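Local coordinates for protein CheA (Treponema denticola, PDB 6Y1Y) that probably relays sensory signals from chemoreceptors to the flagellar motors as a histidine autokinase, here represented by its helical dimerization domain, at residues D50-R53 / R54-K58; L27-S30 / T31-F34; Y62-K65 / I66-Y70; D78-N81 / E82-S85; L118-G121 / V122-R126. One frame throughout, in Å; residues are numbered along the deposited sequence.

Interaction 1: D50-R53 / R54-K58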
loop_
_atom_site.group_PDB
_atom_site.type_symbol
_atom_site.label_atom_id
_atom_site.label_comp_id
_atom_site.label_asym_id
_atom_site.label_seq_id
_atom_site.Cartn_x
_atom_site.Cartn_y
_atom_site.Cartn_z
ATOM N N ASP B 50 -12.770 14.052 10.605
ATOM C CA ASP B 50 -13.112 15.356 11.178
ATOM C C ASP B 50 -13.991 16.151 10.220
ATOM O O ASP B 50 -15.012 16.728 10.622
ATOM C CB ASP B 50 -11.836 16.138 11.503
ATOM C CG ASP B 50 -12.122 17.526 12.059
ATOM O OD1 ASP B 50 -12.725 17.608 13.149
ATOM O OD2 ASP B 50 -11.749 18.536 11.406
ATOM N N LYS B 51 -13.619 16.173 8.942
ATOM C CA LYS B 51 -14.393 16.927 7.960
ATOM C C LYS B 51 -15.765 16.301 7.740
ATOM O O LYS B 51 -16.768 17.015 7.616
ATOM C CB LYS B 51 -13.628 16.989 6.641
ATOM C CG LYS B 51 -12.336 17.801 6.691
ATOM C CD LYS B 51 -11.799 18.036 5.284
ATOM C CE LYS B 51 -10.467 18.757 5.280
ATOM N NZ LYS B 51 -10.580 20.130 5.827
ATOM N N THR B 52 -15.833 14.968 7.698
ATOM C CA THR B 52 -17.118 14.309 7.468
ATOM C C THR B 52 -18.065 14.539 8.634
ATOM O O THR B 52 -19.230 14.897 8.425
ATOM C CB THR B 52 -16.898 12.814 7.246
ATOM O OG1 THR B 52 -16.121 12.605 6.069
ATOM C CG2 THR B 52 -18.234 12.083 7.100
ATOM N N ARG B 53 -17.565 14.414 9.870
ATOM C CA ARG B 53 -18.383 14.738 11.034
ATOM C C ARG B 53 -18.870 16.180 10.977
ATOM O O ARG B 53 -20.044 16.459 11.258
ATOM C CB ARG B 53 -17.597 14.489 12.321
ATOM C CG ARG B 53 -17.545 13.028 12.752
ATOM C CD ARG B 53 -16.969 12.890 14.165
ATOM N NE ARG B 53 -15.625 13.456 14.265
ATOM C CZ ARG B 53 -14.501 12.760 14.110
ATOM N NH1 ARG B 53 -14.552 11.459 13.852
ATOM N NH2 ARG B 53 -13.326 13.370 14.214
ATOM N N ARG B 54 -17.995 17.107 10.583
ATOM C CA ARG B 54 -18.397 18.511 10.535
ATOM C C ARG B 54 -19.472 18.751 9.476
ATOM O O ARG B 54 -20.446 19.473 9.725
ATOM C CB ARG B 54 -17.168 19.383 10.276
ATOM C CG ARG B 54 -17.484 20.848 10.045
ATOM C CD ARG B 54 -16.262 21.713 10.322
ATOM N NE ARG B 54 -15.145 21.427 9.425
ATOM C CZ ARG B 54 -14.021 20.834 9.802
ATOM N NH1 ARG B 54 -13.853 20.458 11.066
ATOM N NH2 ARG B 54 -13.052 20.622 8.916
ATOM N N LEU B 55 -19.320 18.150 8.291
ATOM C CA LEU B 55 -20.332 18.320 7.247
ATOM C C LEU B 55 -21.684 17.747 7.673
ATOM O O LEU B 55 -22.736 18.363 7.438
ATOM C CB LEU B 55 -19.844 17.668 5.958
ATOM C CG LEU B 55 -20.819 17.711 4.781
ATOM C CD1 LEU B 55 -21.172 19.144 4.418
ATOM C CD2 LEU B 55 -20.222 16.980 3.596
ATOM N N LEU B 56 -21.679 16.556 8.269
ATOM C CA LEU B 56 -22.911 15.932 8.742
ATOM C C LEU B 56 -23.569 16.763 9.835
ATOM O O LEU B 56 -24.801 16.836 9.908
ATOM C CB LEU B 56 -22.615 14.519 9.249
ATOM C CG LEU B 56 -22.236 13.522 8.156
ATOM C CD1 LEU B 56 -21.933 12.161 8.771
ATOM C CD2 LEU B 56 -23.332 13.436 7.092
ATOM N N ASP B 57 -22.775 17.347 10.734
ATOM C CA ASP B 57 -23.352 18.187 11.776
ATOM C C ASP B 57 -23.883 19.495 11.208
ATOM O O ASP B 57 -24.970 19.954 11.593
ATOM C CB ASP B 57 -22.299 18.489 12.837
ATOM C CG ASP B 57 -22.848 19.341 13.959
ATOM O OD1 ASP B 57 -23.851 18.914 14.564
ATOM O OD2 ASP B 57 -22.295 20.430 14.224
ATOM N N LYS B 58 -23.188 20.057 10.219
ATOM C CA LYS B 58 -23.607 21.345 9.689
ATOM C C LYS B 58 -24.896 21.261 8.895
ATOM O O LYS B 58 -25.671 22.220 8.896
ATOM C CB LYS B 58 -22.511 21.921 8.799
ATOM C CG LYS B 58 -21.427 22.626 9.557
ATOM C CD LYS B 58 -20.368 23.186 8.623
ATOM C CE LYS B 58 -19.456 24.137 9.391
ATOM N NZ LYS B 58 -18.476 24.834 8.500
#
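Asp50 and Arg54 form an i to i+4 salt bridge on helix 7-67, the long first helix of the CheA dimerization domain. Arg54 NH1 donates to Asp50 OD2 over 2.9 Å, with an N-H...O angle of 154°. The donor reaches the oxygen from well above the carboxylate plane, and the two flat groups are inclined by 64°, giving a grip through one nitrogen instead of a two-pronged pairing. With CG trans to its own amide nitrogen (chi1 173°) and a bend at chi3, the Arg54 chain turns back along the helix toward the previous turn. Its guanidinium there lies over Lys51 CA and runs beside the lysine chain, NH2 standing 3.7 Å from Lys51 CG. Lys51 NZ reaches the rim of the group, 4.0 Å from Arg54 NH2. On another side of the helix Thr52 CG2 and Leu56 CD1 lie alongside at 4.1 Å, and Leu56 packs on Tyr83 of the second subunit. Arg54 NE also makes a salt bridge to Glu82 of helix 72-87. The two carboxylates would probably offset the nearby lysine charge and limit rotation of the guanidinium.

Interaction 2: L27-S30 / T31-F34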
loop_
_atom_site.group_PDB
_atom_site.type_symbol
_atom_site.label_atom_id
_atom_site.label_comp_id
_atom_site.label_asym_id
_atom_site.label_seq_id
_atom_site.Cartn_x
_atom_site.Cartn_y
_atom_site.Cartn_z
ATOM N N LEU B 27 13.714 -3.248 -3.136
ATOM C CA LEU B 27 12.601 -3.752 -2.339
ATOM C C LEU B 27 12.571 -3.082 -0.977
ATOM O O LEU B 27 11.495 -2.781 -0.453
ATOM C CB LEU B 27 12.702 -5.274 -2.192
ATOM C CG LEU B 27 12.389 -6.034 -3.478
ATOM C CD1 LEU B 27 12.897 -7.460 -3.410
ATOM C CD2 LEU B 27 10.887 -6.022 -3.767
ATOM N N ASN B 28 13.744 -2.835 -0.384
ATOM C CA ASN B 28 13.781 -2.105 0.878
ATOM C C ASN B 28 13.159 -0.719 0.731
ATOM O O ASN B 28 12.372 -0.294 1.582
ATOM C CB ASN B 28 15.219 -2.000 1.389
ATOM C CG ASN B 28 15.318 -1.241 2.696
ATOM O OD1 ASN B 28 14.762 -1.655 3.727
ATOM N ND2 ASN B 28 16.014 -0.109 2.661
ATOM N N GLN B 29 13.483 -0.006 -0.352
ATOM C CA GLN B 29 12.875 1.301 -0.567
ATOM C C GLN B 29 11.367 1.184 -0.734
ATOM O O GLN B 29 10.627 2.073 -0.294
ATOM C CB GLN B 29 13.520 1.986 -1.765
ATOM C CG GLN B 29 14.940 2.483 -1.459
ATOM C CD GLN B 29 14.998 3.388 -0.228
ATOM O OE1 GLN B 29 15.713 3.109 0.732
ATOM N NE2 GLN B 29 14.237 4.474 -0.257
ATOM N N SER B 30 10.895 0.082 -1.327
ATOM C CA SER B 30 9.450 -0.101 -1.463
ATOM C C SER B 30 8.799 -0.338 -0.110
ATOM O O SER B 30 7.679 0.123 0.121
ATOM C CB SER B 30 9.139 -1.274 -2.389
ATOM O OG SER B 30 9.214 -0.901 -3.756
ATOM N N THR B 31 9.481 -1.024 0.820
ATOM C CA THR B 31 8.893 -1.153 2.155
ATOM C C THR B 31 8.760 0.216 2.813
ATOM O O THR B 31 7.777 0.476 3.518
ATOM C CB THR B 31 9.704 -2.091 3.059
ATOM O OG1 THR B 31 10.943 -1.464 3.418
ATOM C CG2 THR B 31 9.961 -3.438 2.382
ATOM N N ILE B 32 9.742 1.096 2.599
ATOM C CA ILE B 32 9.690 2.441 3.168
ATOM C C ILE B 32 8.588 3.248 2.504
ATOM O O ILE B 32 7.863 4.005 3.165
ATOM C CB ILE B 32 11.064 3.119 3.032
ATOM C CG1 ILE B 32 12.077 2.407 3.932
ATOM C CG2 ILE B 32 10.959 4.594 3.378
ATOM C CD1 ILE B 32 13.495 2.471 3.408
ATOM N N GLU B 33 8.434 3.085 1.191
ATOM C CA GLU B 33 7.373 3.784 0.473
ATOM C C GLU B 33 6.001 3.411 1.021
ATOM O O GLU B 33 5.153 4.286 1.255
ATOM C CB GLU B 33 7.475 3.464 -1.018
ATOM C CG GLU B 33 6.518 4.222 -1.895
ATOM C CD GLU B 33 6.901 4.179 -3.362
ATOM O OE1 GLU B 33 7.684 3.289 -3.764
ATOM O OE2 GLU B 33 6.409 5.042 -4.121
ATOM N N PHE B 34 5.767 2.118 1.264
ATOM C CA PHE B 34 4.463 1.723 1.778
ATOM C C PHE B 34 4.295 2.123 3.238
ATOM O O PHE B 34 3.174 2.416 3.669
ATOM C CB PHE B 34 4.239 0.221 1.598
ATOM C CG PHE B 34 3.942 -0.181 0.179
ATOM C CD1 PHE B 34 2.812 0.300 -0.473
ATOM C CD2 PHE B 34 4.778 -1.069 -0.488
ATOM C CE1 PHE B 34 2.537 -0.069 -1.779
ATOM C CE2 PHE B 34 4.517 -1.438 -1.796
ATOM C CZ PHE B 34 3.393 -0.941 -2.441
HETATM O O HOH W 1 7.311 0.693 -4.149
#
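Regular i to i+4 hydrogen bonds join residues 27-30 to residues 31-34 within helix 7-67, Glu33 N reaching Gln29 O at 2.8 Å. Asn28 O departs from the simple pattern because it accepts twice. Ile32 N approaches it at 3.1 Å from a position tilted out of the carbonyl plane, whereas Thr31 OG1 comes to 2.6 Å in that plane, on a lone pair, with a C=O...O angle of 133°. The threonine can do this because its hydroxyl stands between its backbone nitrogen and carbonyl carbon (chi1 71°), turned back to the preceding turn. Ile32 CD1 reaches toward both amide ends, 3.5 Å from Gln29 OE1 and 3.7 Å from Asn28 ND2; the isoleucine lies alongside the glutamine and slants across the asparagine. A water joins the next pair: it accepts from Ser30 OG at 2.5 Å and donates to Glu33 OE1 at 2.7 Å. Ser30 O approaches the Phe34 ring obliquely, 3.2 Å from CD2, and the ring stacks against Phe34 of the second subunit. Phe104 of that subunit packs on Ser30, Thr31 and Phe34, so this face of the helix lies in the dimer interface. The buried hydroxyls of Thr31 and Ser30 are thus satisfied by different means, one by a carbonyl within the helix and the other by a water that ties it to a carboxylate.

Interaction 3: Y62-K65 / I66-Y70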
loop_
_atom_site.group_PDB
_atom_site.type_symbol
_atom_site.label_atom_id
_atom_site.label_comp_id
_atom_site.label_asym_id
_atom_site.label_seq_id
_atom_site.Cartn_x
_atom_site.Cartn_y
_atom_site.Cartn_z
ATOM N N TYR B 62 -27.637 24.046 9.282
ATOM C CA TYR B 62 -27.754 25.045 8.225
ATOM C C TYR B 62 -29.164 25.112 7.657
ATOM O O TYR B 62 -29.610 26.188 7.253
ATOM C CB TYR B 62 -26.726 24.771 7.134
ATOM C CG TYR B 62 -25.342 25.251 7.497
ATOM C CD1 TYR B 62 -25.053 25.730 8.772
ATOM C CD2 TYR B 62 -24.329 25.224 6.558
ATOM C CE1 TYR B 62 -23.780 26.177 9.096
ATOM C CE2 TYR B 62 -23.055 25.668 6.867
ATOM C CZ TYR B 62 -22.794 26.147 8.137
ATOM O OH TYR B 62 -21.531 26.600 8.454
ATOM N N LEU B 63 -29.857 23.974 7.566
ATOM C CA LEU B 63 -31.250 24.010 7.129
ATOM C C LEU B 63 -32.083 24.838 8.090
ATOM O O LEU B 63 -32.904 25.664 7.669
ATOM C CB LEU B 63 -31.809 22.590 7.041
ATOM C CG LEU B 63 -31.193 21.712 5.961
ATOM C CD1 LEU B 63 -31.536 20.230 6.178
ATOM C CD2 LEU B 63 -31.641 22.200 4.595
ATOM N N GLU B 64 -31.882 24.626 9.393
ATOM C CA GLU B 64 -32.560 25.444 10.393
ATOM C C GLU B 64 -32.236 26.922 10.208
ATOM O O GLU B 64 -33.122 27.777 10.297
ATOM C CB GLU B 64 -32.165 24.976 11.792
ATOM C CG GLU B 64 -33.030 25.508 12.912
ATOM C CD GLU B 64 -33.027 24.580 14.112
ATOM O OE1 GLU B 64 -31.955 24.423 14.738
ATOM O OE2 GLU B 64 -34.094 24.011 14.428
ATOM N N LYS B 65 -30.973 27.245 9.935
ATOM C CA LYS B 65 -30.590 28.645 9.783
ATOM C C LYS B 65 -31.236 29.275 8.552
ATOM O O LYS B 65 -31.583 30.460 8.569
ATOM C CB LYS B 65 -29.069 28.771 9.769
ATOM C CG LYS B 65 -28.480 28.432 11.135
ATOM C CD LYS B 65 -26.974 28.412 11.125
ATOM C CE LYS B 65 -26.414 28.746 12.498
ATOM N NZ LYS B 65 -27.466 29.285 13.404
ATOM N N ILE B 66 -31.367 28.525 7.457
ATOM C CA ILE B 66 -32.088 29.056 6.306
ATOM C C ILE B 66 -33.516 29.416 6.709
ATOM O O ILE B 66 -34.032 30.485 6.350
ATOM C CB ILE B 66 -32.064 28.044 5.144
ATOM C CG1 ILE B 66 -30.662 27.956 4.534
ATOM C CG2 ILE B 66 -33.090 28.420 4.077
ATOM C CD1 ILE B 66 -30.477 26.765 3.612
ATOM N N GLN B 67 -34.158 28.549 7.496
ATOM C CA GLN B 67 -35.520 28.807 7.958
ATOM C C GLN B 67 -35.592 29.994 8.900
ATOM O O GLN B 67 -36.628 30.669 8.969
ATOM C CB GLN B 67 -36.078 27.575 8.659
ATOM C CG GLN B 67 -36.595 26.558 7.711
ATOM C CD GLN B 67 -37.426 27.162 6.602
ATOM O OE1 GLN B 67 -36.925 27.403 5.502
ATOM N NE2 GLN B 67 -38.700 27.410 6.882
ATOM N N GLN B 68 -34.522 30.256 9.639
ATOM C CA GLN B 68 -34.490 31.403 10.527
ATOM C C GLN B 68 -34.143 32.696 9.800
ATOM O O GLN B 68 -34.077 33.749 10.442
ATOM C CB GLN B 68 -33.505 31.143 11.671
ATOM C CG GLN B 68 -33.913 29.956 12.545
ATOM C CD GLN B 68 -32.805 29.473 13.460
ATOM O OE1 GLN B 68 -31.670 29.940 13.383
ATOM N NE2 GLN B 68 -33.134 28.533 14.342
ATOM N N GLY B 69 -33.949 32.652 8.483
ATOM C CA GLY B 69 -33.712 33.851 7.709
ATOM C C GLY B 69 -32.271 34.218 7.432
ATOM O O GLY B 69 -32.019 35.346 6.999
ATOM N N TYR B 70 -31.319 33.325 7.687
ATOM C CA TYR B 70 -29.916 33.604 7.398
ATOM C C TYR B 70 -29.694 33.824 5.900
ATOM O O TYR B 70 -30.492 33.406 5.054
ATOM C CB TYR B 70 -29.027 32.450 7.870
ATOM C CG TYR B 70 -28.594 32.498 9.320
ATOM C CD1 TYR B 70 -29.521 32.451 10.355
ATOM C CD2 TYR B 70 -27.244 32.551 9.655
ATOM C CE1 TYR B 70 -29.115 32.470 11.684
ATOM C CE2 TYR B 70 -26.833 32.568 10.970
ATOM C CZ TYR B 70 -27.769 32.531 11.982
ATOM O OH TYR B 70 -27.343 32.551 13.294
#
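Lys65 O takes two bonds at the end of helix 7-67: Tyr70 N donates to it at 3.0 Å with an N-H...O angle of 162°, and Gln68 N adds a weak bond at 3.1 Å. The preceding carbonyl, Glu64 O, receives Gln68 N at 2.9 Å. The chain leaves the helix at Gly69 (phi 95°), where the Tyr70 N to Lys65 O bond and Gly69 N to Ile66 O at 3.0 Å together make a Schellman motif. Having no side chain, the glycine takes this positive phi without crowding the preceding carbonyl. The reversal brings Tyr70 back over Lys65. Lys65 CB sits over one face of the ring in a CH-pi contact, 4.0 Å from the centroid of Tyr70, and the rest of the lysine chain crosses the ring obliquely toward the phenol end. There Lys65 NZ makes a weak hydrogen bond to Tyr70 OH at 3.3 Å, turned to it by a nearly eclipsed last torsion (chi4 -12°). Beside this, the Gln68 amide and the Glu64 carboxylate lie in almost parallel planes, with Gln68 NE2 3.3 Å from Glu64 CG. Ile66 faces inward, packing on Ile72 and Ile75 of helix 72-87 and on Leu63 of the second subunit.

Interaction 4: D78-N81 / E82-S85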
loop_
_atom_site.group_PDB
_atom_site.type_symbol
_atom_site.label_atom_id
_atom_site.label_comp_id
_atom_site.label_asym_id
_atom_site.label_seq_id
_atom_site.Cartn_x
_atom_site.Cartn_y
_atom_site.Cartn_z
ATOM N N ASP B 78 -20.733 27.832 2.184
ATOM C CA ASP B 78 -19.965 27.125 3.200
ATOM C C ASP B 78 -20.098 25.618 3.039
ATOM O O ASP B 78 -19.117 24.891 3.222
ATOM C CB ASP B 78 -20.357 27.576 4.606
ATOM C CG ASP B 78 -19.326 27.174 5.644
ATOM O OD1 ASP B 78 -18.143 27.570 5.525
ATOM O OD2 ASP B 78 -19.680 26.434 6.579
ATOM N N VAL B 79 -21.299 25.126 2.708
ATOM C CA VAL B 79 -21.471 23.699 2.462
ATOM C C VAL B 79 -20.581 23.263 1.312
ATOM O O VAL B 79 -19.903 22.235 1.398
ATOM C CB VAL B 79 -22.950 23.357 2.202
ATOM C CG1 VAL B 79 -23.093 21.890 1.790
ATOM C CG2 VAL B 79 -23.743 23.627 3.447
ATOM N N LEU B 80 -20.558 24.039 0.221
ATOM C CA LEU B 80 -19.732 23.686 -0.936
ATOM C C LEU B 80 -18.248 23.721 -0.589
ATOM O O LEU B 80 -17.469 22.903 -1.091
ATOM C CB LEU B 80 -20.031 24.631 -2.111
ATOM C CG LEU B 80 -21.367 24.342 -2.800
ATOM C CD1 LEU B 80 -21.733 25.465 -3.751
ATOM C CD2 LEU B 80 -21.303 23.000 -3.536
ATOM N N ASN B 81 -17.842 24.666 0.258
ATOM C CA ASN B 81 -16.439 24.774 0.657
ATOM C C ASN B 81 -16.026 23.608 1.544
ATOM O O ASN B 81 -14.912 23.089 1.409
ATOM C CB ASN B 81 -16.188 26.116 1.335
ATOM C CG ASN B 81 -16.189 27.250 0.336
ATOM O OD1 ASN B 81 -15.989 27.029 -0.858
ATOM N ND2 ASN B 81 -16.444 28.464 0.804
ATOM N N GLU B 82 -16.911 23.173 2.446
ATOM C CA GLU B 82 -16.618 21.994 3.255
ATOM C C GLU B 82 -16.510 20.782 2.345
ATOM O O GLU B 82 -15.580 19.970 2.467
ATOM C CB GLU B 82 -17.730 21.761 4.286
ATOM C CG GLU B 82 -17.830 22.778 5.415
ATOM C CD GLU B 82 -16.859 22.520 6.562
ATOM O OE1 GLU B 82 -16.114 21.526 6.499
ATOM O OE2 GLU B 82 -16.837 23.327 7.509
ATOM N N TYR B 83 -17.391 20.723 1.345
ATOM C CA TYR B 83 -17.462 19.571 0.468
ATOM C C TYR B 83 -16.214 19.474 -0.398
ATOM O O TYR B 83 -15.629 18.396 -0.530
ATOM C CB TYR B 83 -18.720 19.715 -0.386
ATOM C CG TYR B 83 -18.847 18.871 -1.625
ATOM C CD1 TYR B 83 -19.082 17.518 -1.532
ATOM C CD2 TYR B 83 -18.849 19.462 -2.891
ATOM C CE1 TYR B 83 -19.244 16.751 -2.657
ATOM C CE2 TYR B 83 -19.026 18.713 -4.022
ATOM C CZ TYR B 83 -19.232 17.354 -3.898
ATOM O OH TYR B 83 -19.391 16.596 -5.029
ATOM N N SER B 84 -15.752 20.594 -0.953
ATOM C CA SER B 84 -14.542 20.500 -1.765
ATOM C C SER B 84 -13.316 20.179 -0.916
ATOM O O SER B 84 -12.424 19.453 -1.372
ATOM C CB SER B 84 -14.331 21.772 -2.588
ATOM O OG SER B 84 -14.301 22.934 -1.797
ATOM N N SER B 85 -13.253 20.676 0.324
ATOM C CA SER B 85 -12.138 20.287 1.182
ATOM C C SER B 85 -12.160 18.787 1.444
ATOM O O SER B 85 -11.116 18.125 1.441
ATOM C CB SER B 85 -12.207 21.039 2.511
ATOM O OG SER B 85 -11.795 22.397 2.378
HETATM O O HOH W 2 -15.405 25.159 -2.809
#
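Backbone bonds run from residues 82-85 to residues 78-81 in the i to i+4 pattern, with Glu82 N on Asp78 O and Tyr83 N on Val79 O, both at 2.9 Å. Two serine hydroxyls lie close to carbonyls of the preceding turn. Ser84 OG, placed between its own backbone nitrogen and carbonyl carbon (chi1 55°), hovers 3.2 Å from Leu80 O and 3.3 Å from Asn81 O. Ser85 OG makes a weak bond to Asn81 O. A water spans the outer side, donating to Asn81 OD1 at 2.8 Å and lying 2.7 Å from Ser84 OG, a solvent bridge along one helical turn. Among apolar groups, Leu80 CD2 rests 4.4 Å from Tyr83 CD2, while Leu80 O lies at the edge of the tyrosine ring; both side chains pack on Leu56 of the second subunit. The charged pair is like-signed, Asp78 OD2 and Glu82 OE2 being 4.3 Å apart. Lys58 of helix 7-67 makes salt bridges to both acids, probably easing their repulsion, and Asp78 OD2 also takes a hydrogen bond from Tyr62 OH. The acidic flank thus faces helix 7-67 of the same antiparallel hairpin and the apolar flank faces the second subunit, as in a dimeric helical bundle.

Interaction 5: L118-G121 / V122-R126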
loop_
_atom_site.group_PDB
_atom_site.type_symbol
_atom_site.label_atom_id
_atom_site.label_comp_id
_atom_site.label_asym_id
_atom_site.label_seq_id
_atom_site.Cartn_x
_atom_site.Cartn_y
_atom_site.Cartn_z
ATOM N N LEU B 118 19.915 -18.010 -10.263
ATOM C CA LEU B 118 20.758 -18.436 -9.148
ATOM C C LEU B 118 20.647 -19.933 -8.915
ATOM O O LEU B 118 21.650 -20.602 -8.638
ATOM C CB LEU B 118 20.381 -17.682 -7.874
ATOM C CG LEU B 118 20.921 -16.267 -7.664
ATOM C CD1 LEU B 118 20.155 -15.609 -6.526
ATOM C CD2 LEU B 118 22.413 -16.264 -7.380
ATOM N N GLN B 119 19.431 -20.475 -9.005
ATOM C CA GLN B 119 19.234 -21.893 -8.731
ATOM C C GLN B 119 20.029 -22.744 -9.708
ATOM O O GLN B 119 20.784 -23.636 -9.306
ATOM C CB GLN B 119 17.748 -22.232 -8.803
ATOM C CG GLN B 119 17.389 -23.608 -8.290
ATOM C CD GLN B 119 15.981 -23.651 -7.729
ATOM O OE1 GLN B 119 15.766 -23.411 -6.541
ATOM N NE2 GLN B 119 15.011 -23.946 -8.587
ATOM N N GLU B 120 19.904 -22.454 -11.002
ATOM C CA GLU B 120 20.656 -23.219 -11.987
ATOM C C GLU B 120 22.143 -22.900 -11.905
ATOM O O GLU B 120 22.983 -23.793 -12.056
ATOM C CB GLU B 120 20.117 -22.949 -13.390
ATOM C CG GLU B 120 18.632 -23.246 -13.540
ATOM C CD GLU B 120 18.339 -24.728 -13.749
ATOM O OE1 GLU B 120 19.275 -25.553 -13.633
ATOM O OE2 GLU B 120 17.165 -25.064 -14.024
ATOM N N GLY B 121 22.485 -21.638 -11.638
ATOM C CA GLY B 121 23.888 -21.258 -11.574
ATOM C C GLY B 121 24.641 -21.947 -10.452
ATOM O O GLY B 121 25.755 -22.442 -10.646
ATOM N N VAL B 122 24.052 -21.979 -9.256
ATOM C CA VAL B 122 24.742 -22.586 -8.125
ATOM C C VAL B 122 24.793 -24.101 -8.273
ATOM O O VAL B 122 25.765 -24.740 -7.851
ATOM C CB VAL B 122 24.083 -22.158 -6.801
ATOM C CG1 VAL B 122 24.694 -22.899 -5.626
ATOM C CG2 VAL B 122 24.256 -20.654 -6.604
ATOM N N MET B 123 23.794 -24.700 -8.925
ATOM C CA MET B 123 23.800 -26.156 -9.027
ATOM C C MET B 123 24.841 -26.628 -10.026
ATOM O O MET B 123 25.500 -27.653 -9.809
ATOM C CB MET B 123 22.426 -26.659 -9.472
ATOM C CG MET B 123 21.337 -26.686 -8.409
ATOM S SD MET B 123 19.710 -27.050 -9.122
ATOM C CE MET B 123 19.671 -28.832 -8.974
ATOM N N LYS B 124 25.072 -25.844 -11.071
ATOM C CA LYS B 124 25.997 -26.213 -12.133
ATOM C C LYS B 124 27.459 -25.944 -11.804
ATOM O O LYS B 124 28.329 -26.452 -12.519
ATOM C CB LYS B 124 25.600 -25.512 -13.432
ATOM C CG LYS B 124 24.470 -26.235 -14.164
ATOM C CD LYS B 124 24.688 -27.758 -14.156
ATOM C CE LYS B 124 23.404 -28.536 -14.438
ATOM N NZ LYS B 124 22.314 -28.239 -13.469
ATOM N N ILE B 125 27.765 -25.156 -10.769
ATOM C CA ILE B 125 29.171 -25.004 -10.408
ATOM C C ILE B 125 29.723 -26.300 -9.828
ATOM O O ILE B 125 30.937 -26.527 -9.871
ATOM C CB ILE B 125 29.397 -23.828 -9.434
ATOM C CG1 ILE B 125 28.795 -24.128 -8.058
ATOM C CG2 ILE B 125 28.870 -22.529 -10.023
ATOM C CD1 ILE B 125 29.334 -23.252 -6.950
ATOM N N ARG B 126 28.867 -27.148 -9.256
ATOM C CA ARG B 126 29.305 -28.402 -8.639
ATOM C C ARG B 126 29.832 -29.374 -9.687
ATOM O O ARG B 126 29.088 -29.836 -10.558
ATOM C CB ARG B 126 28.163 -29.037 -7.856
ATOM C CG ARG B 126 27.720 -28.236 -6.646
ATOM C CD ARG B 126 26.500 -28.872 -6.024
ATOM N NE ARG B 126 25.433 -28.979 -7.010
ATOM C CZ ARG B 126 24.305 -29.648 -6.822
ATOM N NH1 ARG B 126 24.077 -30.278 -5.673
ATOM N NH2 ARG B 126 23.402 -29.684 -7.790
#
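Val122 and Leu118 occupy the packed side of helix 93-125, near its end in the dimeric bundle of the dimerization domain. Val122 N bonds Leu118 O at 2.8 Å, and Val122 CG2, beside that nitrogen, lies 3.3 Å from the same oxygen. The two side chains are buried against helix 7-67, Leu118 on Leu16 and Thr20, Val122 on Leu13, while Leu14 of the second subunit also packs on Val122. Ile125 joins this side: its CG2 comes to 3.2 Å from Gly121 O, although the Ile125 N bond to that oxygen is weak at 3.4 Å. The outward side is looser. Glu120 and Lys124 run side by side in the same direction, yet Glu120 OE1 and Lys124 NZ remain 4.1 Å apart, beyond a salt bridge, and any attraction there is probably modest. Another flank faces the second subunit: Met123 CG lies against Gln119 O, its SD passes Gln119 CG at 4.2 Å, Gln119 packs on Val21 of that subunit, and Met123 on its Leu14. With chi3 bent to -57°, Arg126 brings its guanidinium edge to the backbone, where NE donates to Met123 O at 3.1 Å, nearly straight at 170°, in the carbonyl plane and on a lone pair.

Interactions 2, 1 and 3 follow in that order along helix 7-67, the last running over its end, whereas 4 lies on helix 72-87 and 5 on helix 93-125. Interactions 1 and 4 are neighbours, their centres about 10 Å apart, joined by salt bridges; interaction 3 touches 4 through a probable tyrosine-aspartate hydrogen bond. Interaction 5 is at the other end of the chain, its centre about 79 Å from that of 3. Interactions 3 and 4 are surface contacts, the others partly buried. Interaction 2, closest to the chain's centre, uses hydroxyls, a water and aromatic packing; 1 and 4 use charge, 3 a glycine-dependent helix end, and 5 aliphatic packing. All five touch the second subunit.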